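Local coordinates for protein histone-lysine N-methyltransferase, H3 lysine-9 specific SUVH6 (Arabidopsis thaliana, PDB 6A5N) that is a histone H3 methyltransferase that binds methylated DNA through its SAD/SRA domain, which probably guides it to its chromatin targets, at residues Pro149-Leu154 and Gly209-Lys214; Ala95-Met100 and Thr156-Leu161. The protein carries 1 engineered substitution. All blocks are in the same frame, centred on the assembly; numbering follows the deposited sequence.

Contact 1. Residues Pro149-Leu154 and Gly209-Lys214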
loop_
_atom_site.group_PDB
_atom_site.type_symbol
_atom_site.label_atom_id
_atom_site.label_comp_id
_atom_site.label_asym_id
_atom_site.label_seq_id
_atom_site.Cartn_x
_atom_site.Cartn_y
_atom_site.Cartn_z
ATOM N N PRO A 149 2.737 10.592 -40.452
ATOM C CA PRO A 149 1.629 9.643 -40.294
ATOM C C PRO A 149 1.669 8.502 -41.303
ATOM O O PRO A 149 1.414 8.733 -42.486
ATOM C CB PRO A 149 0.393 10.519 -40.517
ATOM C CG PRO A 149 0.821 11.886 -40.086
ATOM C CD PRO A 149 2.268 11.995 -40.483
ATOM N N GLU A 150 1.965 7.294 -40.833
ATOM C CA GLU A 150 2.031 6.108 -41.686
ATOM C C GLU A 150 0.964 5.107 -41.241
ATOM O O GLU A 150 0.411 5.230 -40.142
ATOM C CB GLU A 150 3.438 5.481 -41.626
ATOM C CG GLU A 150 3.700 4.303 -42.591
ATOM C CD GLU A 150 5.103 3.723 -42.453
ATOM O OE1 GLU A 150 5.456 3.268 -41.345
ATOM O OE2 GLU A 150 5.846 3.716 -43.458
ATOM N N ASP A 151 0.657 4.132 -42.090
ATOM C CA ASP A 151 -0.207 3.041 -41.671
ATOM C C ASP A 151 0.539 2.210 -40.644
ATOM O O ASP A 151 1.770 2.138 -40.682
ATOM C CB ASP A 151 -0.625 2.173 -42.858
ATOM C CG ASP A 151 -1.999 2.524 -43.376
ATOM O OD1 ASP A 151 -2.336 2.122 -44.512
ATOM O OD2 ASP A 151 -2.727 3.243 -42.665
ATOM N N GLN A 152 -0.189 1.593 -39.718
ATOM C CA GLN A 152 0.446 0.721 -38.735
ATOM C C GLN A 152 1.039 -0.481 -39.455
ATOM O O GLN A 152 0.415 -1.018 -40.372
ATOM C CB GLN A 152 -0.553 0.264 -37.667
ATOM C CG GLN A 152 -0.788 1.265 -36.539
ATOM C CD GLN A 152 -1.605 0.684 -35.392
ATOM O OE1 GLN A 152 -2.207 -0.385 -35.514
ATOM N NE2 GLN A 152 -1.588 1.370 -34.254
ATOM N N LYS A 153 2.241 -0.895 -39.058
ATOM C CA LYS A 153 2.866 -2.077 -39.657
ATOM C C LYS A 153 2.699 -3.309 -38.765
ATOM O O LYS A 153 2.742 -3.207 -37.531
ATOM C CB LYS A 153 4.351 -1.818 -39.939
ATOM C CG LYS A 153 4.655 -1.257 -41.329
ATOM C CD LYS A 153 5.339 0.115 -41.248
ATOM C CE LYS A 153 6.480 0.138 -40.225
ATOM N NZ LYS A 153 7.387 1.301 -40.396
ATOM N N LEU A 154 2.501 -4.467 -39.394
ATOM C CA LEU A 154 2.320 -5.722 -38.663
ATOM C C LEU A 154 3.679 -6.357 -38.339
ATOM O O LEU A 154 4.018 -7.431 -38.857
ATOM C CB LEU A 154 1.441 -6.697 -39.469
ATOM C CG LEU A 154 0.732 -7.831 -38.709
ATOM C CD1 LEU A 154 -0.215 -7.277 -37.673
ATOM C CD2 LEU A 154 -0.018 -8.758 -39.629
ATOM N N GLY A 209 -6.204 9.277 -39.686
ATOM C CA GLY A 209 -6.505 9.114 -41.093
ATOM C C GLY A 209 -5.699 8.008 -41.733
ATOM O O GLY A 209 -5.694 7.839 -42.942
ATOM N N MET A 210 -5.016 7.233 -40.916
ATOM C CA MET A 210 -4.242 6.130 -41.428
ATOM C C MET A 210 -4.764 4.885 -40.745
ATOM O O MET A 210 -5.413 4.984 -39.716
ATOM C CB MET A 210 -2.766 6.341 -41.140
ATOM C CG MET A 210 -2.085 7.300 -42.097
ATOM S SD MET A 210 -2.852 7.338 -43.720
ATOM C CE MET A 210 -1.496 7.897 -44.729
ATOM N N ASN A 211 -4.539 3.724 -41.343
ATOM C CA ASN A 211 -5.078 2.478 -40.809
ATOM C C ASN A 211 -4.464 2.008 -39.491
ATOM O O ASN A 211 -3.311 2.244 -39.222
ATOM C CB ASN A 211 -5.019 1.380 -41.866
ATOM C CG ASN A 211 -6.258 1.349 -42.742
ATOM O OD1 ASN A 211 -7.327 1.781 -42.339
ATOM N ND2 ASN A 211 -6.115 0.836 -43.944
ATOM N N VAL A 212 -5.264 1.346 -38.677
ATOM C CA VAL A 212 -4.852 0.920 -37.349
ATOM C C VAL A 212 -5.274 -0.534 -37.112
ATOM O O VAL A 212 -6.346 -0.948 -37.556
ATOM C CB VAL A 212 -5.472 1.855 -36.281
ATOM C CG1 VAL A 212 -5.940 1.083 -35.071
ATOM C CG2 VAL A 212 -4.483 2.919 -35.872
ATOM N N PHE A 213 -4.427 -1.316 -36.447
ATOM C CA PHE A 213 -4.777 -2.693 -36.095
ATOM C C PHE A 213 -5.600 -2.730 -34.810
ATOM O O PHE A 213 -5.451 -1.856 -33.945
ATOM C CB PHE A 213 -3.521 -3.557 -35.940
ATOM C CG PHE A 213 -2.787 -3.803 -37.230
ATOM C CD1 PHE A 213 -1.419 -3.587 -37.317
ATOM C CD2 PHE A 213 -3.458 -4.281 -38.350
ATOM C CE1 PHE A 213 -0.735 -3.815 -38.502
ATOM C CE2 PHE A 213 -2.779 -4.516 -39.536
ATOM C CZ PHE A 213 -1.416 -4.282 -39.607
ATOM N N LYS A 214 -6.467 -3.737 -34.693
ATOM C CA LYS A 214 -7.307 -3.932 -33.509
ATOM C C LYS A 214 -7.325 -5.408 -33.128
ATOM O O LYS A 214 -7.410 -6.261 -34.003
ATOM C CB LYS A 214 -8.730 -3.422 -33.771
ATOM C CG LYS A 214 -8.842 -1.900 -33.878
ATOM C CD LYS A 214 -9.647 -1.339 -32.718
ATOM C CE LYS A 214 -9.071 -0.027 -32.196
ATOM N NZ LYS A 214 -10.063 0.757 -31.386
#

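Contact 2. Residues Ala95-Met100 and Thr156-Leu161. With nucleotides of chain B.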
loop_
_atom_site.group_PDB
_atom_site.type_symbol
_atom_site.label_atom_id
_atom_site.label_comp_id
_atom_site.label_asym_id
_atom_site.label_seq_id
_atom_site.Cartn_x
_atom_site.Cartn_y
_atom_site.Cartn_z
ATOM N N ALA A 95 6.478 0.890 -23.568
ATOM C CA ALA A 95 5.637 0.266 -24.613
ATOM C C ALA A 95 4.528 -0.627 -24.073
ATOM O O ALA A 95 4.702 -1.314 -23.064
ATOM C CB ALA A 95 6.504 -0.544 -25.572
ATOM N N GLY A 96 3.398 -0.634 -24.772
ATOM C CA GLY A 96 2.263 -1.450 -24.380
ATOM C C GLY A 96 2.419 -2.945 -24.601
ATOM O O GLY A 96 1.873 -3.747 -23.833
ATOM N N ILE A 97 3.162 -3.340 -25.627
ATOM C CA ILE A 97 3.248 -4.765 -25.956
ATOM C C ILE A 97 4.604 -5.401 -25.655
ATOM O O ILE A 97 5.638 -4.942 -26.167
ATOM C CB ILE A 97 2.942 -5.014 -27.445
ATOM C CG1 ILE A 97 1.604 -4.389 -27.835
ATOM C CG2 ILE A 97 2.936 -6.520 -27.716
ATOM C CD1 ILE A 97 1.350 -4.354 -29.357
ATOM N N ASP A 98 4.585 -6.471 -24.859
ATOM C CA ASP A 98 5.761 -7.293 -24.596
ATOM C C ASP A 98 5.572 -8.694 -25.196
ATOM O O ASP A 98 4.493 -9.318 -25.040
ATOM C CB ASP A 98 6.027 -7.371 -23.086
ATOM C CG ASP A 98 7.408 -7.944 -22.748
ATOM O OD1 ASP A 98 8.293 -7.944 -23.638
ATOM O OD2 ASP A 98 7.610 -8.360 -21.577
ATOM N N TYR A 99 6.621 -9.181 -25.863
ATOM C CA TYR A 99 6.575 -10.469 -26.563
ATOM C C TYR A 99 7.853 -11.290 -26.411
ATOM O O TYR A 99 8.887 -10.771 -25.975
ATOM C CB TYR A 99 6.290 -10.259 -28.055
ATOM C CG TYR A 99 7.219 -9.311 -28.793
ATOM C CD1 TYR A 99 6.873 -7.980 -28.990
ATOM C CD2 TYR A 99 8.427 -9.752 -29.314
ATOM C CE1 TYR A 99 7.698 -7.122 -29.671
ATOM C CE2 TYR A 99 9.261 -8.889 -29.999
ATOM C CZ TYR A 99 8.886 -7.580 -30.172
ATOM O OH TYR A 99 9.710 -6.723 -30.854
ATOM N N MET A 100 7.783 -12.568 -26.777
ATOM C CA MET A 100 8.949 -13.448 -26.691
ATOM C C MET A 100 8.910 -14.565 -27.740
ATOM O O MET A 100 7.904 -14.763 -28.440
ATOM C CB MET A 100 9.059 -14.061 -25.290
ATOM C CG MET A 100 8.001 -15.096 -24.998
ATOM S SD MET A 100 8.055 -15.817 -23.344
ATOM C CE MET A 100 8.899 -17.367 -23.643
ATOM N N THR A 156 6.908 -6.690 -34.949
ATOM C CA THR A 156 7.159 -6.657 -33.501
ATOM C C THR A 156 5.953 -7.000 -32.637
ATOM O O THR A 156 5.465 -8.122 -32.677
ATOM C CB THR A 156 7.657 -5.282 -33.043
ATOM O OG1 THR A 156 6.620 -4.315 -33.257
ATOM C CG2 THR A 156 8.912 -4.872 -33.808
ATOM N N GLY A 157 5.473 -6.017 -31.878
ATOM C CA GLY A 157 4.352 -6.222 -30.979
ATOM C C GLY A 157 3.038 -6.560 -31.658
ATOM O O GLY A 157 2.330 -7.474 -31.226
ATOM N N ASN A 158 2.701 -5.820 -32.711
ATOM C CA ASN A 158 1.468 -6.056 -33.446
ATOM C C ASN A 158 1.479 -7.457 -34.051
ATOM O O ASN A 158 0.486 -8.200 -33.960
ATOM C CB ASN A 158 1.274 -4.999 -34.547
ATOM C CG ASN A 158 1.130 -3.582 -34.001
ATOM O OD1 ASN A 158 0.933 -3.383 -32.804
ATOM N ND2 ASN A 158 1.162 -2.601 -34.893
ATOM N N LEU A 159 2.606 -7.817 -34.666
ATOM C CA LEU A 159 2.805 -9.163 -35.198
ATOM C C LEU A 159 2.695 -10.208 -34.098
ATOM O O LEU A 159 2.090 -11.251 -34.288
ATOM C CB LEU A 159 4.172 -9.286 -35.890
ATOM C CG LEU A 159 4.579 -10.709 -36.327
ATOM C CD1 LEU A 159 3.543 -11.264 -37.268
ATOM C CD2 LEU A 159 5.960 -10.799 -36.976
ATOM N N ALA A 160 3.282 -9.925 -32.944
ATOM C CA ALA A 160 3.292 -10.896 -31.863
ATOM C C ALA A 160 1.880 -11.143 -31.349
ATOM O O ALA A 160 1.504 -12.289 -31.071
ATOM C CB ALA A 160 4.189 -10.427 -30.754
ATOM N N LEU A 161 1.103 -10.070 -31.222
ATOM C CA LEU A 161 -0.284 -10.188 -30.802
ATOM C C LEU A 161 -1.103 -10.928 -31.854
ATOM O O LEU A 161 -2.079 -11.617 -31.522
ATOM C CB LEU A 161 -0.885 -8.810 -30.538
ATOM C CG LEU A 161 -1.055 -8.381 -29.079
ATOM C CD1 LEU A 161 -1.581 -6.947 -28.962
ATOM C CD2 LEU A 161 -1.971 -9.341 -28.335
ATOM N N1 5CM B 8 -0.630 1.870 -24.680
ATOM C C2 5CM B 8 -1.943 2.034 -24.430
ATOM N N3 5CM B 8 -2.888 1.378 -25.224
ATOM C C4 5CM B 8 -2.487 0.655 -26.357
ATOM C C5 5CM B 8 -1.144 0.565 -26.679
ATOM C C5A 5CM B 8 -0.717 -0.137 -27.788
ATOM C C6 5CM B 8 -0.227 1.199 -25.857
ATOM O O2 5CM B 8 -2.308 2.631 -23.428
ATOM N N4 5CM B 8 -3.338 0.035 -27.169
ATOM C "C1'" 5CM B 8 0.528 2.544 -24.015
ATOM C "C2'" 5CM B 8 1.903 2.207 -23.709
ATOM C "C3'" 5CM B 8 2.029 3.695 -22.986
ATOM C "C4'" 5CM B 8 1.696 4.623 -24.169
ATOM O "O4'" 5CM B 8 0.538 3.865 -24.606
ATOM O "O3'" 5CM B 8 1.134 3.911 -21.863
ATOM C "C5'" 5CM B 8 2.936 3.911 -24.725
ATOM O "O5'" 5CM B 8 2.771 3.858 -26.147
ATOM P P 5CM B 8 3.438 2.722 -27.108
ATOM O OP1 5CM B 8 3.125 1.351 -26.648
ATOM O OP2 5CM B 8 3.178 3.105 -28.512
ATOM P P DT B 7 7.199 3.378 -32.129
ATOM O OP1 DT B 7 5.966 2.805 -32.718
ATOM O OP2 DT B 7 7.637 4.750 -32.478
ATOM O "O5'" DT B 7 7.088 3.315 -30.534
ATOM C "C5'" DT B 7 6.835 2.073 -29.895
ATOM C "C4'" DT B 7 6.739 2.250 -28.392
ATOM O "O4'" DT B 7 8.051 2.529 -27.855
ATOM C "C3'" DT B 7 5.827 3.389 -27.933
ATOM O "O3'" DT B 7 5.007 2.928 -26.876
ATOM C "C2'" DT B 7 6.805 4.469 -27.464
ATOM C "C1'" DT B 7 7.973 3.628 -26.974
ATOM N N1 DT B 7 9.289 4.336 -27.003
ATOM C C2 DT B 7 10.276 3.928 -26.142
ATOM O O2 DT B 7 10.129 3.023 -25.338
ATOM N N3 DT B 7 11.444 4.617 -26.249
ATOM C C4 DT B 7 11.735 5.642 -27.108
ATOM O O4 DT B 7 12.835 6.183 -27.115
ATOM C C5 DT B 7 10.663 6.025 -28.003
ATOM C C7 DT B 7 10.864 7.140 -28.993
ATOM C C6 DT B 7 9.501 5.357 -27.909
#

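Contact 1. Residues Pro149-Leu154 and Gly209-Lys214
Two hydrogen bonds tie Gln152 to strand 210-214, one from its backbone and one from its side chain. Gln152 N donates to Asn211 O at 3.2 Å, nearly straight at 168°. Beyond CB the side chain runs extended, with CG anti to the carbonyl carbon (chi1 -82°), and carries the amide across to the strand, where OE1 accepts from Phe213 N at 2.6 Å. This N-H comes from above the plane of the amide carbonyl, although the bond is close to linear. Cutting this side chain back to an alanine would probably leave Phe213 N without its acceptor and open a gap beside Val212 CG2, which lies 3.7 Å from Gln152 NE2.

Packing gathers at the two ends. Leu154 CD1 lies over one face of the Phe213 ring, 3.8 Å from its centroid in a CH-pi contact, while Lys153 C meets the ring edge at Phe213 CE1, 3.5 Å away. At the Pro149 end, Pro149 CB lies 4.4 Å from Met210 CG, and Met210 CB makes a van der Waals approach to Glu150 O at 3.5 Å.

A salt bridge, Lys153 NZ to Glu150 OE1 at 2.9 Å, spans the loop on the side turned from the strand.

Residues 149-154 lie beside the SAD/SRA sheet just before helix 156-167. Strand 210-219 pairs here with strand 190-206, Val212 bonding to Gln204, and Gln152 also packs on Thr130 of strand 126-130.

Contact 2. Residues Ala95-Met100 and Thr156-Leu161
Ile97 and Tyr99, two residues apart on strand 97-100, both point toward helix 156-161 and make an interface of van der Waals contacts. Ile97 CG2, anti to the backbone N, presses on Gly157 CA at 3.6 Å, where a side chain on the glycine would run into Ile97 CB. The other branch of Ile97 reaches further along the helix, its CD1 packing 3.9 Å from Leu161 CD1 and touching Asn158 OD1, an oxygen that accepts a hydrogen bond from the backbone N of Gln132.

With chi1 at 54° the Tyr99 ring is folded back over residues 156-157, so that CE1 comes 3.3 Å from Gly157 N and Thr156 O sits above one face, toward the rim. Tyr99 OH ends 3.3 Å from Thr156 CB, and Tyr99 CB meets Ala160 CB at 3.4 Å.

The axes of the segments 97-100 and 156-161 approach to 7.9 Å at 68°, so that helix 156-167 crosses this strand of the curled SAD/SRA sheet steeply.

The DNA is met at the approach to the strand, where Gly96 N donates to OP1 of the 5-methyl-2'-deoxycytidine nucleotide 5CM8 of chain B at 2.7 Å. A side chain at Gly96 would collide with C6 of that base, whose direction away from the neighbouring thymine is consistent with base flipping, as in other SRA domains. Tyr99 also packs on a phosphate of the bound DNA.

How the contacts relate
Contacts 1 and 2 have centres about 15 Å apart within the same SAD/SRA domain, and their segments alternate along the chain. Asn158 joins them: its ND2 probably donates a hydrogen bond to Lys153 O at 3.1 Å and lies 3.7 Å from Phe213 CD1. The short connection from Leu154 to Thr156 carries the loop of contact 1 directly into the helix of contact 2, so that strand 210-219 and strand 97-102 are reached from one continuous piece of chain. Their relation to the DNA differs: contact 2 touches the methylated nucleotide through Gly96, whereas contact 1 comes no nearer than about 7 Å, measured between nearest atoms, to the nucleic acid.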